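Long-range contacts in transcriptional regulator, TetR family (Legionella pneumophila subsp. pneumophila str. Philadelphia 1, PDB 3ON4), which probably binds DNA as a dimeric TetR-family transcriptional regulator, its small helix-turn-helix domain joined to a larger all-helical C-terminal domain: residues 20-25 against 103-108; 85-89 against 186-191; 134-139 against 156-160. All blocks are in the same frame, centred on the assembly; numbering follows the deposited sequence.

Interaction 1 (20-25 against 103-108); sequences EALIQK and ENKMCL
Glu-103 reaches back to the end of helix 11-26, where its OE1 forms a salt bridge with NZ of Lys-25 at 2.6 Å. The ammonium group meets that oxygen nearly along its C-O axis, and the extended lysine chain is long enough to span the gap. Lys-105 contributes its methylene chain: CG lies 3.7 Å from CB of Gln-24, and CE packs on CE of Lys-25 and CB of Ala-21, whose small methyl lets the chain pass close to the helix. The NZ of Lys-105 bonds to Ser-102 OG and, through a water, to OE1 of Gln-24. At Met-106, a selenomethionine, both backbone polar groups are taken by Gln-24. The N gives a bond of 2.9 Å to the Gln-24 O, and the O accepts one, also 2.9 Å, from NE2 of Gln-24, lying only 15° out of the amide plane. Glutamine fits here since a single residue can match both groups; NE2 also bonds to Leu-98 O, which helps fix the amide's rotation. Finally Leu-108, with CG anti to the backbone N (chi1 -171°), brings CD1 tightly against CG2 of Ile-23 at 3.4 Å. The contact thus joins the two parts of the fold, helix 11-26 of the N-terminal TetR region, which probably binds DNA, and the loop before helix 108-115 of the C-terminal region. Around it, helix 54-77 lies against Leu-108 and Glu-20, helix 108-115 against Ile-23, and helix 149-173 against Met-106.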
ATOM      1  N   GLU A  20       1.327  17.746   1.693  1.00 14.30           N
ATOM      2  CA  GLU A  20       1.101  16.573   2.513  1.00 14.92           C
ATOM      3  C   GLU A  20      -0.290  15.967   2.236  1.00 14.25           C
ATOM      4  O   GLU A  20      -0.424  14.762   2.049  1.00 13.89           O
ATOM      5  CB  GLU A  20       1.242  16.942   3.987  1.00 15.68           C
ATOM      6  CG  GLU A  20       1.124  15.767   4.950  1.00 17.50           C
ATOM      7  CD  GLU A  20       1.094  16.204   6.425  1.00 23.23           C
ATOM      8  OE1 GLU A  20       0.225  17.021   6.820  1.00 24.09           O
ATOM      9  OE2 GLU A  20       1.930  15.700   7.197  1.00 26.82           O
ATOM     10  N   ALA A  21      -1.299  16.822   2.224  1.00 14.24           N
ATOM     11  CA  ALA A  21      -2.663  16.433   1.966  1.00 14.56           C
ATOM     12  C   ALA A  21      -2.827  15.839   0.576  1.00 14.35           C
ATOM     13  O   ALA A  21      -3.424  14.761   0.432  1.00 13.90           O
ATOM     14  CB  ALA A  21      -3.612  17.615   2.141  1.00 15.37           C
ATOM     15  N   LEU A  22      -2.279  16.515  -0.437  1.00 14.24           N
ATOM     16  CA  LEU A  22      -2.373  16.023  -1.813  1.00 14.83           C
ATOM     17  C   LEU A  22      -1.692  14.664  -1.985  1.00 15.34           C
ATOM     18  O   LEU A  22      -2.238  13.781  -2.665  1.00 17.29           O
ATOM     19  CB  LEU A  22      -1.800  17.060  -2.793  1.00 14.80           C
ATOM     20  CG  LEU A  22      -2.670  18.322  -2.896  1.00 17.89           C
ATOM     21  CD1 LEU A  22      -1.967  19.382  -3.738  1.00 17.98           C
ATOM     22  CD2 LEU A  22      -4.062  18.001  -3.451  1.00 22.48           C
ATOM     23  N   ILE A  23      -0.526  14.490  -1.365  1.00 15.15           N
ATOM     24  CA  ILE A  23       0.224  13.237  -1.473  1.00 14.81           C
ATOM     25  C   ILE A  23      -0.570  12.119  -0.799  1.00 14.47           C
ATOM     26  O   ILE A  23      -0.751  11.027  -1.389  1.00 14.23           O
ATOM     27  CB  ILE A  23       1.657  13.347  -0.900  1.00 15.28           C
ATOM     28  CG1 ILE A  23       2.498  14.291  -1.784  1.00 14.67           C
ATOM     29  CG2 ILE A  23       2.292  11.940  -0.807  1.00 15.62           C
ATOM     30  CD1 ILE A  23       3.836  14.746  -1.110  1.00 13.71           C
ATOM     31  N   GLN A  24      -1.091  12.398   0.389  1.00 14.01           N
ATOM     32  CA  GLN A  24      -1.913  11.433   1.107  1.00 14.61           C
ATOM     33  C   GLN A  24      -3.203  11.044   0.392  1.00 15.48           C
ATOM     34  O   GLN A  24      -3.728   9.966   0.644  1.00 15.41           O
ATOM     35  CB  GLN A  24      -2.253  11.911   2.513  1.00 15.25           C
ATOM     36  CG  GLN A  24      -1.063  11.959   3.453  1.00 15.33           C
ATOM     37  CD  GLN A  24      -1.495  12.264   4.851  1.00 15.29           C
ATOM     38  OE1 GLN A  24      -1.534  13.420   5.253  1.00 18.37           O
ATOM     39  NE2 GLN A  24      -1.875  11.224   5.595  1.00 15.37           N
ATOM     40  N   LYS A  25      -3.744  11.934  -0.444  1.00 15.72           N
ATOM     41  CA  LYS A  25      -4.996  11.646  -1.146  1.00 16.90           C
ATOM     42  C   LYS A  25      -4.707  10.917  -2.464  1.00 17.58           C
ATOM     43  O   LYS A  25      -5.310   9.885  -2.768  1.00 18.65           O
ATOM     44  CB  LYS A  25      -5.778  12.935  -1.437  1.00 17.58           C
ATOM     45  CG  LYS A  25      -6.382  13.590  -0.188  1.00 19.61           C
ATOM     46  CD  LYS A  25      -7.008  14.925  -0.492  1.00 21.03           C
ATOM     47  CE  LYS A  25      -7.617  15.538   0.749  1.00 21.38           C
ATOM     48  NZ  LYS A  25      -8.400  16.768   0.431  1.00 25.51           N
ATOM     49  N   GLU A 103     -10.417  13.217   5.676  1.00 18.37           N
ATOM     50  CA  GLU A 103     -10.777  13.207   4.261  1.00 18.57           C
ATOM     51  C   GLU A 103     -10.283  11.964   3.509  1.00 17.39           C
ATOM     52  O   GLU A 103      -9.798  12.062   2.384  1.00 16.18           O
ATOM     53  CB  GLU A 103     -10.301  14.504   3.585  1.00 19.14           C
ATOM     54  CG  GLU A 103     -10.907  15.763   4.252  1.00 22.01           C
ATOM     55  CD  GLU A 103     -10.478  17.097   3.624  1.00 25.15           C
ATOM     56  OE1 GLU A 103      -9.621  17.111   2.719  1.00 28.82           O
ATOM     57  OE2 GLU A 103     -11.013  18.134   4.055  1.00 27.54           O
ATOM     58  N   ASN A 104     -10.411  10.811   4.159  1.00 17.32           N
ATOM     59  CA  ASN A 104     -10.160   9.496   3.559  1.00 16.94           C
ATOM     60  C   ASN A 104      -8.732   9.358   3.018  1.00 16.72           C
ATOM     61  O   ASN A 104      -8.508   8.667   2.024  1.00 16.59           O
ATOM     62  CB  ASN A 104     -11.163   9.239   2.433  1.00 17.87           C
ATOM     63  CG  ASN A 104     -11.250   7.781   2.048  1.00 18.47           C
ATOM     64  OD1 ASN A 104     -11.328   6.898   2.912  1.00 19.81           O
ATOM     65  ND2 ASN A 104     -11.245   7.515   0.758  1.00 17.82           N
ATOM     66  N   LYS A 105      -7.777   9.991   3.704  1.00 15.71           N
ATOM     67  CA  LYS A 105      -6.380   9.925   3.340  1.00 15.19           C
ATOM     68  C   LYS A 105      -5.713   8.582   3.604  1.00 15.42           C
ATOM     69  O   LYS A 105      -6.108   7.825   4.499  1.00 14.48           O
ATOM     70  CB  LYS A 105      -5.582  11.016   4.044  1.00 15.20           C
ATOM     71  CG  LYS A 105      -5.771  12.404   3.435  1.00 16.66           C
ATOM     72  CD  LYS A 105      -5.329  13.482   4.391  1.00 16.48           C
ATOM     73  CE  LYS A 105      -5.883  14.845   4.033  1.00 18.46           C
ATOM     74  NZ  LYS A 105      -5.635  15.804   5.141  1.00 17.66           N
HETATM   75  N   MSE A 106      -4.690   8.302   2.802  1.00 14.74           N
HETATM   76  CA  MSE A 106      -3.798   7.182   3.061  1.00 15.05           C
HETATM   77  C   MSE A 106      -2.636   7.679   3.917  1.00 14.40           C
HETATM   78  O   MSE A 106      -2.342   8.883   3.962  1.00 14.59           O
HETATM   79  CB  MSE A 106      -3.286   6.639   1.716  1.00 15.48           C
HETATM   80  CG  MSE A 106      -2.321   5.469   1.768  1.00 16.46           C
HETATM   81 SE   MSE A 106      -3.020   3.948   2.752  0.64 17.50          SE
HETATM   82  CE  MSE A 106      -1.433   2.847   2.736  1.00 16.70           C
ATOM     83  N   CYS A 107      -1.959   6.745   4.574  1.00 13.91           N
ATOM     84  CA  CYS A 107      -0.701   7.023   5.268  1.00 14.54           C
ATOM     85  C   CYS A 107       0.282   7.665   4.305  1.00 13.74           C
ATOM     86  O   CYS A 107       0.450   7.163   3.192  1.00 13.92           O
ATOM     87  CB  CYS A 107      -0.093   5.704   5.755  1.00 14.62           C
ATOM     88  SG  CYS A 107       1.556   5.860   6.551  1.00 16.52           S
ATOM     89  N   LEU A 108       0.934   8.753   4.706  1.00 14.03           N
ATOM     90  CA  LEU A 108       1.951   9.377   3.837  1.00 14.19           C
ATOM     91  C   LEU A 108       3.098   8.412   3.525  1.00 14.16           C
ATOM     92  O   LEU A 108       3.594   8.329   2.380  1.00 14.17           O
ATOM     93  CB  LEU A 108       2.539  10.620   4.489  1.00 15.25           C
ATOM     94  CG  LEU A 108       3.452  11.494   3.642  1.00 16.93           C
ATOM     95  CD1 LEU A 108       2.644  12.266   2.553  1.00 20.43           C
ATOM     96  CD2 LEU A 108       4.194  12.464   4.529  1.00 21.53           C
TER
HETATM   97  O   HOH W   1      -2.791  15.823   5.311  1.00 19.44           O

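Interaction 2 (85-89 against 186-191); sequences KEKIQ and IDQTIK
Lys-85 crosses to the end of helix 177-189 fully extended. Its CG stands opposite the backbone N (chi1 -176°), which sends the chain over Ile-190: CB lies 3.7 Å from CG2 of that residue, and NZ arrives where the chain leaves the helix. There NZ gives a bond of 2.9 Å to the Asp-187 O in the last turn, in the carbonyl plane and on a lone pair, and a weak one to the Ile-190 O just beyond. A lysine suits this place, as its charge should be favoured by the negative end of a helix dipole. Ile-88 faces inward and puts CG1 3.6 Å from CD1 of Ile-190 and CG2 3.7 Å from CG2 of Ile-186, so beta-branched chains from both segments meet in the seam. In Gln-89, chi1 of -67° sets CG beside the backbone N, and the extended chain brings the amide across until NE2 meets OD1 of Asp-187 at 2.7 Å. The oxygen lies in the amide plane but is approached from above the carboxylate, the two planes being 80° apart; Arg-183 NE pairs with the same oxygen. This is helix-to-helix packing, an apolar seam bordered by polar contacts, within the all-helical C-terminal domain of a TetR-family protein.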
ATOM      1  N   LYS A  85      -0.241  -2.553  25.640  1.00 29.40           N
ATOM      2  CA  LYS A  85      -1.331  -2.813  24.718  1.00 28.61           C
ATOM      3  C   LYS A  85      -2.082  -1.535  24.418  1.00 27.47           C
ATOM      4  O   LYS A  85      -2.413  -1.279  23.275  1.00 27.20           O
ATOM      5  CB  LYS A  85      -2.299  -3.830  25.318  1.00 30.23           C
ATOM      6  CG  LYS A  85      -3.406  -4.243  24.391  1.00 31.27           C
ATOM      7  CD  LYS A  85      -4.178  -5.401  25.001  1.00 33.66           C
ATOM      8  CE  LYS A  85      -5.154  -5.973  24.016  1.00 34.45           C
ATOM      9  NZ  LYS A  85      -5.798  -7.191  24.571  1.00 36.13           N
ATOM     10  N   GLU A  86      -2.342  -0.732  25.438  1.00 28.36           N
ATOM     11  CA  GLU A  86      -3.051   0.532  25.236  1.00 28.28           C
ATOM     12  C   GLU A  86      -2.223   1.493  24.376  1.00 26.51           C
ATOM     13  O   GLU A  86      -2.784   2.256  23.602  1.00 26.58           O
ATOM     14  CB  GLU A  86      -3.408   1.170  26.582  1.00 29.80           C
ATOM     15  CG  GLU A  86      -4.575   0.485  27.334  1.00 32.66           C
ATOM     16  CD  GLU A  86      -4.779   1.001  28.751  1.00 36.65           C
ATOM     17  OE1 GLU A  86      -3.799   1.364  29.441  1.00 38.06           O
ATOM     18  OE2 GLU A  86      -5.936   1.012  29.207  1.00 42.40           O
ATOM     19  N   LYS A  87      -0.899   1.457  24.509  1.00 26.30           N
ATOM     20  CA  LYS A  87      -0.020   2.317  23.683  1.00 25.54           C
ATOM     21  C   LYS A  87      -0.126   1.960  22.185  1.00 24.20           C
ATOM     22  O   LYS A  87      -0.184   2.843  21.314  1.00 22.18           O
ATOM     23  CB  LYS A  87       1.432   2.233  24.168  1.00 26.56           C
ATOM     24  CG  LYS A  87       1.663   2.862  25.547  1.00 27.77           C
ATOM     25  CD  LYS A  87       3.097   2.683  26.026  1.00 30.84           C
ATOM     26  CE  LYS A  87       3.289   3.316  27.398  1.00 33.75           C
ATOM     27  NZ  LYS A  87       4.515   2.838  28.095  1.00 37.10           N
ATOM     28  N   ILE A  88      -0.167   0.661  21.899  1.00 24.60           N
ATOM     29  CA  ILE A  88      -0.355   0.186  20.539  1.00 23.01           C
ATOM     30  C   ILE A  88      -1.747   0.592  20.051  1.00 23.04           C
ATOM     31  O   ILE A  88      -1.888   1.057  18.929  1.00 22.19           O
ATOM     32  CB  ILE A  88      -0.211  -1.356  20.414  1.00 24.55           C
ATOM     33  CG1 ILE A  88       1.178  -1.862  20.889  1.00 25.39           C
ATOM     34  CG2 ILE A  88      -0.510  -1.779  18.971  1.00 21.33           C
ATOM     35  CD1 ILE A  88       2.342  -1.074  20.334  1.00 25.73           C
ATOM     36  N   GLN A  89      -2.778   0.416  20.881  1.00 24.21           N
ATOM     37  CA  GLN A  89      -4.141   0.833  20.489  1.00 24.28           C
ATOM     38  C   GLN A  89      -4.200   2.337  20.172  1.00 24.26           C
ATOM     39  O   GLN A  89      -4.818   2.766  19.180  1.00 23.80           O
ATOM     40  CB  GLN A  89      -5.174   0.456  21.581  1.00 25.41           C
ATOM     41  CG  GLN A  89      -5.380  -1.066  21.755  1.00 26.46           C
ATOM     42  CD  GLN A  89      -6.186  -1.446  22.997  1.00 30.76           C
ATOM     43  OE1 GLN A  89      -6.157  -0.754  24.023  1.00 31.69           O
ATOM     44  NE2 GLN A  89      -6.887  -2.574  22.919  1.00 32.40           N
ATOM     45  N   ILE A 186      -4.649  -6.595  16.979  1.00 23.52           N
ATOM     46  CA  ILE A 186      -3.939  -6.008  18.123  1.00 24.21           C
ATOM     47  C   ILE A 186      -4.498  -6.598  19.433  1.00 26.56           C
ATOM     48  O   ILE A 186      -3.747  -7.123  20.277  1.00 27.39           O
ATOM     49  CB  ILE A 186      -4.042  -4.451  18.106  1.00 23.84           C
ATOM     50  CG1 ILE A 186      -3.281  -3.858  16.921  1.00 23.57           C
ATOM     51  CG2 ILE A 186      -3.523  -3.848  19.405  1.00 25.65           C
ATOM     52  CD1 ILE A 186      -3.596  -2.352  16.616  1.00 22.93           C
ATOM     53  N   ASP A 187      -5.821  -6.531  19.563  1.00 27.13           N
ATOM     54  CA  ASP A 187      -6.518  -6.948  20.767  1.00 30.95           C
ATOM     55  C   ASP A 187      -6.352  -8.430  21.036  1.00 32.78           C
ATOM     56  O   ASP A 187      -6.303  -8.839  22.190  1.00 34.65           O
ATOM     57  CB  ASP A 187      -8.017  -6.635  20.658  1.00 32.46           C
ATOM     58  CG  ASP A 187      -8.316  -5.149  20.650  1.00 34.70           C
ATOM     59  OD1 ASP A 187      -7.385  -4.345  20.922  1.00 36.74           O
ATOM     60  OD2 ASP A 187      -9.497  -4.788  20.385  1.00 36.44           O
ATOM     61  N   GLN A 188      -6.316  -9.242  19.982  1.00 32.18           N
ATOM     62  CA  GLN A 188      -6.225 -10.694  20.165  1.00 36.61           C
ATOM     63  C   GLN A 188      -4.781 -11.188  20.326  1.00 37.87           C
ATOM     64  O   GLN A 188      -4.556 -12.238  20.933  1.00 41.12           O
ATOM     65  CB  GLN A 188      -6.944 -11.450  19.039  1.00 36.94           C
ATOM     66  CG  GLN A 188      -8.464 -11.162  18.944  1.00 38.78           C
ATOM     67  CD  GLN A 188      -9.231 -11.508  20.216  1.00 45.70           C
ATOM     68  OE1 GLN A 188      -9.205 -12.651  20.680  1.00 51.98           O
ATOM     69  NE2 GLN A 188      -9.922 -10.521  20.785  1.00 47.14           N
ATOM     70  N   THR A 189      -3.815 -10.423  19.823  1.00 35.91           N
ATOM     71  CA  THR A 189      -2.418 -10.872  19.785  1.00 38.42           C
ATOM     72  C   THR A 189      -1.588 -10.356  20.958  1.00 40.57           C
ATOM     73  O   THR A 189      -0.746 -11.095  21.471  1.00 43.86           O
ATOM     74  CB  THR A 189      -1.717 -10.491  18.453  1.00 36.57           C
ATOM     75  OG1 THR A 189      -2.531 -10.914  17.353  1.00 35.84           O
ATOM     76  CG2 THR A 189      -0.333 -11.169  18.337  1.00 39.40           C
ATOM     77  N   ILE A 190      -1.831  -9.119  21.393  1.00 39.97           N
ATOM     78  CA  ILE A 190      -1.037  -8.491  22.467  1.00 42.85           C
ATOM     79  C   ILE A 190      -1.603  -8.743  23.866  1.00 46.97           C
ATOM     80  O   ILE A 190      -2.810  -8.670  24.065  1.00 46.93           O
ATOM     81  CB  ILE A 190      -0.933  -6.965  22.275  1.00 41.29           C
ATOM     82  CG1 ILE A 190      -0.146  -6.635  21.013  1.00 39.81           C
ATOM     83  CG2 ILE A 190      -0.264  -6.301  23.491  1.00 44.72           C
ATOM     84  CD1 ILE A 190      -0.180  -5.179  20.678  1.00 38.61           C
ATOM     85  N   LYS A 191      -0.701  -8.975  24.830  1.00 51.57           N
ATOM     86  CA  LYS A 191      -1.039  -9.340  26.214  1.00 56.77           C
ATOM     87  C   LYS A 191      -1.647  -8.196  27.038  1.00 58.74           C
ATOM     88  O   LYS A 191      -1.094  -7.093  27.114  1.00 59.07           O
ATOM     89  CB  LYS A 191       0.215  -9.823  26.977  1.00 60.68           C
ATOM     90  CG  LYS A 191       1.049 -10.921  26.304  1.00 61.55           C
ATOM     91  CD  LYS A 191       2.309 -11.245  27.134  1.00 66.59           C
ATOM     92  CE  LYS A 191       3.289 -12.139  26.362  1.00 67.93           C
ATOM     93  NZ  LYS A 191       4.642 -12.210  26.990  1.00 70.96           N
ATOM     94  OXT LYS A 191      -2.672  -8.365  27.703  1.00 61.72           O
TER
HETATM   95  O   HOH W   2      -0.005  -4.577  27.872  1.00 39.10           O

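Interaction 3 (134-139 against 156-160); sequences IIEWLK and AKQII
Leu-138 points from helix 121-144 toward helix 149-173, and its chain can be traced outward. CB rests on CB of Ala-156 at 3.7 Å, where the CA atoms of the two residues, 5.3 Å apart, are the closest CA pair between the two segments. From there chi1 of -74° sets CG beside the backbone N, and the branch CD1 goes on across the helix surface. CD1 lies 3.7 Å from the Ala-156 O, then 4.1 Å from CG2 of Ile-159 and a little farther from CB of Ile-160. The other branch, CD2, turns to Ile-88 of helix 84-98. Alanine suits position 156 because its methyl is small enough to sit down on the neighbouring backbone, 3.7 Å from N of Lys-139 and close to the Ile-135 O. Ile-160 meets Ile-134 and Ile-135 at about right angles: its CG2 touches CG1 of Ile-135 at 4.0 Å, and its CD1 touches CG2 of Ile-134 at 4.1 Å. With CG1 anti to the backbone N, CG2 lies between N and the carbonyl carbon, and a bend at chi2 (48°) turns CD1 to Ile-134. The helix axes pass 9.2 Å apart at 124°, so the segments cross steeply, nearer to perpendicular than to antiparallel. Helix 149-173 also faces the second subunit, consistent with the dimer interface of TetR-family regulators, in which the last two helices of each subunit pack together. No hydrogen bond joins the two segments; their cohesion probably rests on shape and the exclusion of water, while Lys-157 and Gln-158 make polar contacts with Asp-175 and Gly-181 of the second subunit.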
ATOM      1  N   ILE A 134       8.824   4.082  13.091  1.00 21.48           N
ATOM      2  CA  ILE A 134       7.592   3.449  13.536  1.00 21.28           C
ATOM      3  C   ILE A 134       7.865   2.057  14.084  1.00 20.68           C
ATOM      4  O   ILE A 134       7.396   1.716  15.165  1.00 20.84           O
ATOM      5  CB  ILE A 134       6.525   3.354  12.411  1.00 20.14           C
ATOM      6  CG1 ILE A 134       6.028   4.739  11.958  1.00 23.37           C
ATOM      7  CG2 ILE A 134       5.338   2.445  12.844  1.00 19.40           C
ATOM      8  CD1 ILE A 134       5.304   5.518  12.983  1.00 27.16           C
ATOM      9  N   ILE A 135       8.654   1.272  13.345  1.00 19.42           N
ATOM     10  CA  ILE A 135       8.996  -0.095  13.720  1.00 19.84           C
ATOM     11  C   ILE A 135       9.798  -0.135  15.028  1.00 21.06           C
ATOM     12  O   ILE A 135       9.463  -0.904  15.948  1.00 21.62           O
ATOM     13  CB  ILE A 135       9.727  -0.791  12.558  1.00 19.44           C
ATOM     14  CG1 ILE A 135       8.733  -0.979  11.393  1.00 20.69           C
ATOM     15  CG2 ILE A 135      10.399  -2.098  13.011  1.00 20.87           C
ATOM     16  CD1 ILE A 135       9.381  -1.300  10.102  1.00 19.65           C
ATOM     17  N   GLU A 136      10.807   0.735  15.145  1.00 21.07           N
ATOM     18  CA  GLU A 136      11.575   0.855  16.390  1.00 23.14           C
ATOM     19  C   GLU A 136      10.672   1.237  17.574  1.00 22.23           C
ATOM     20  O   GLU A 136      10.793   0.649  18.646  1.00 22.93           O
ATOM     21  CB  GLU A 136      12.723   1.866  16.232  1.00 24.06           C
ATOM     22  CG  GLU A 136      13.629   2.032  17.472  1.00 29.27           C
ATOM     23  CD  GLU A 136      14.206   0.715  17.972  1.00 35.16           C
ATOM     24  OE1 GLU A 136      14.595  -0.136  17.127  1.00 37.88           O
ATOM     25  OE2 GLU A 136      14.244   0.522  19.206  1.00 41.73           O
ATOM     26  N   TRP A 137       9.763   2.193  17.383  1.00 20.51           N
ATOM     27  CA  TRP A 137       8.833   2.581  18.464  1.00 20.68           C
ATOM     28  C   TRP A 137       7.954   1.403  18.909  1.00 20.17           C
ATOM     29  O   TRP A 137       7.856   1.086  20.104  1.00 21.46           O
ATOM     30  CB  TRP A 137       7.939   3.715  18.002  1.00 19.68           C
ATOM     31  CG  TRP A 137       7.101   4.239  19.097  1.00 20.72           C
ATOM     32  CD1 TRP A 137       7.458   5.159  20.048  1.00 23.81           C
ATOM     33  CD2 TRP A 137       5.754   3.866  19.381  1.00 21.26           C
ATOM     34  NE1 TRP A 137       6.413   5.376  20.907  1.00 22.92           N
ATOM     35  CE2 TRP A 137       5.355   4.591  20.524  1.00 21.53           C
ATOM     36  CE3 TRP A 137       4.855   2.958  18.803  1.00 19.60           C
ATOM     37  CZ2 TRP A 137       4.089   4.467  21.076  1.00 23.42           C
ATOM     38  CZ3 TRP A 137       3.593   2.832  19.353  1.00 19.51           C
ATOM     39  CH2 TRP A 137       3.214   3.592  20.477  1.00 21.08           C
ATOM     40  N   LEU A 138       7.341   0.740  17.941  1.00 19.27           N
ATOM     41  CA  LEU A 138       6.519  -0.463  18.201  1.00 19.75           C
ATOM     42  C   LEU A 138       7.281  -1.598  18.915  1.00 21.03           C
ATOM     43  O   LEU A 138       6.791  -2.172  19.905  1.00 21.12           O
ATOM     44  CB  LEU A 138       5.914  -0.980  16.873  1.00 18.07           C
ATOM     45  CG  LEU A 138       4.760  -0.204  16.243  1.00 17.61           C
ATOM     46  CD1 LEU A 138       4.380  -0.751  14.861  1.00 15.21           C
ATOM     47  CD2 LEU A 138       3.555  -0.245  17.199  1.00 17.29           C
ATOM     48  N   LYS A 139       8.478  -1.924  18.412  1.00 21.38           N
ATOM     49  CA  LYS A 139       9.362  -2.926  19.018  1.00 23.95           C
ATOM     50  C   LYS A 139       9.678  -2.587  20.466  1.00 24.38           C
ATOM     51  O   LYS A 139       9.606  -3.449  21.357  1.00 25.37           O
ATOM     52  CB  LYS A 139      10.677  -3.027  18.239  1.00 24.81           C
ATOM     53  CG  LYS A 139      11.738  -3.963  18.850  1.00 30.03           C
ATOM     54  CD  LYS A 139      13.074  -3.659  18.174  1.00 35.64           C
ATOM     55  CE  LYS A 139      14.198  -4.469  18.715  1.00 39.68           C
ATOM     56  NZ  LYS A 139      15.470  -3.676  18.716  1.00 43.62           N
ATOM     57  N   ALA A 156       6.026  -6.152  15.635  1.00 17.92           N
ATOM     58  CA  ALA A 156       6.050  -4.764  15.193  1.00 17.47           C
ATOM     59  C   ALA A 156       5.841  -4.720  13.664  1.00 16.41           C
ATOM     60  O   ALA A 156       5.071  -3.926  13.162  1.00 15.92           O
ATOM     61  CB  ALA A 156       7.381  -4.089  15.595  1.00 17.33           C
ATOM     62  N   LYS A 157       6.528  -5.592  12.935  1.00 16.92           N
ATOM     63  CA  LYS A 157       6.397  -5.626  11.473  1.00 16.78           C
ATOM     64  C   LYS A 157       5.030  -6.122  10.993  1.00 16.40           C
ATOM     65  O   LYS A 157       4.535  -5.626   9.993  1.00 16.56           O
ATOM     66  CB  LYS A 157       7.545  -6.419  10.845  1.00 18.29           C
ATOM     67  CG  LYS A 157       8.897  -5.682  11.041  1.00 19.50           C
ATOM     68  CD  LYS A 157      10.073  -6.419  10.505  1.00 21.56           C
ATOM     69  CE  LYS A 157      11.340  -5.579  10.702  1.00 26.15           C
ATOM     70  NZ  LYS A 157      12.604  -6.328  10.516  1.00 28.00           N
ATOM     71  N   GLN A 158       4.406  -7.058  11.713  1.00 16.80           N
ATOM     72  CA  GLN A 158       3.055  -7.490  11.361  1.00 17.40           C
ATOM     73  C   GLN A 158       2.062  -6.354  11.554  1.00 16.94           C
ATOM     74  O   GLN A 158       1.157  -6.116  10.727  1.00 15.42           O
ATOM     75  CB  GLN A 158       2.620  -8.697  12.204  1.00 18.64           C
ATOM     76  CG  GLN A 158       3.202 -10.022  11.782  1.00 20.85           C
ATOM     77  CD  GLN A 158       2.748 -11.124  12.727  1.00 22.95           C
ATOM     78  OE1 GLN A 158       2.785 -10.936  13.939  1.00 25.21           O
ATOM     79  NE2 GLN A 158       2.296 -12.250  12.186  1.00 25.82           N
ATOM     80  N   ILE A 159       2.235  -5.634  12.660  1.00 17.12           N
ATOM     81  CA  ILE A 159       1.320  -4.584  12.991  1.00 17.49           C
ATOM     82  C   ILE A 159       1.371  -3.492  11.928  1.00 16.04           C
ATOM     83  O   ILE A 159       0.324  -3.074  11.445  1.00 15.26           O
ATOM     84  CB  ILE A 159       1.597  -3.962  14.373  1.00 18.64           C
ATOM     85  CG1 ILE A 159       1.204  -4.930  15.489  1.00 19.66           C
ATOM     86  CG2 ILE A 159       0.792  -2.652  14.550  1.00 18.69           C
ATOM     87  CD1 ILE A 159       1.766  -4.498  16.848  1.00 18.49           C
ATOM     88  N   ILE A 160       2.565  -3.026  11.561  1.00 16.58           N
ATOM     89  CA  ILE A 160       2.645  -1.924  10.588  1.00 15.54           C
ATOM     90  C   ILE A 160       2.204  -2.401   9.207  1.00 15.10           C
ATOM     91  O   ILE A 160       1.605  -1.630   8.463  1.00 13.93           O
ATOM     92  CB  ILE A 160       4.040  -1.184  10.572  1.00 16.42           C
ATOM     93  CG1 ILE A 160       3.991   0.124   9.731  1.00 17.44           C
ATOM     94  CG2 ILE A 160       5.138  -2.075  10.091  1.00 15.16           C
ATOM     95  CD1 ILE A 160       2.793   1.081  10.000  1.00 18.31           C
TER

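How the interactions relate
From the N terminus, helix 11-26 supplies the first half of interaction 1, closed only when the loop at 103-108 is reached. Before that closure, segment 85-89 has already opened interaction 2, which ends at the C-terminal residues 186-191; the two therefore cross along the chain. Interaction 3 follows interaction 1 in series, closing a short loop of 16 residues, the ends of two helices and their connection, and is nested inside interaction 2. Interactions 2 and 3 touch through Ile-88, which packs on Leu-138 and Ile-159, so four helices share one apolar interior. Interaction 1, its centre 26 Å from that of interaction 2, ties the N-terminal region, whose predicted helix-turn-helix follows helix 11-26, to the C-terminal domain.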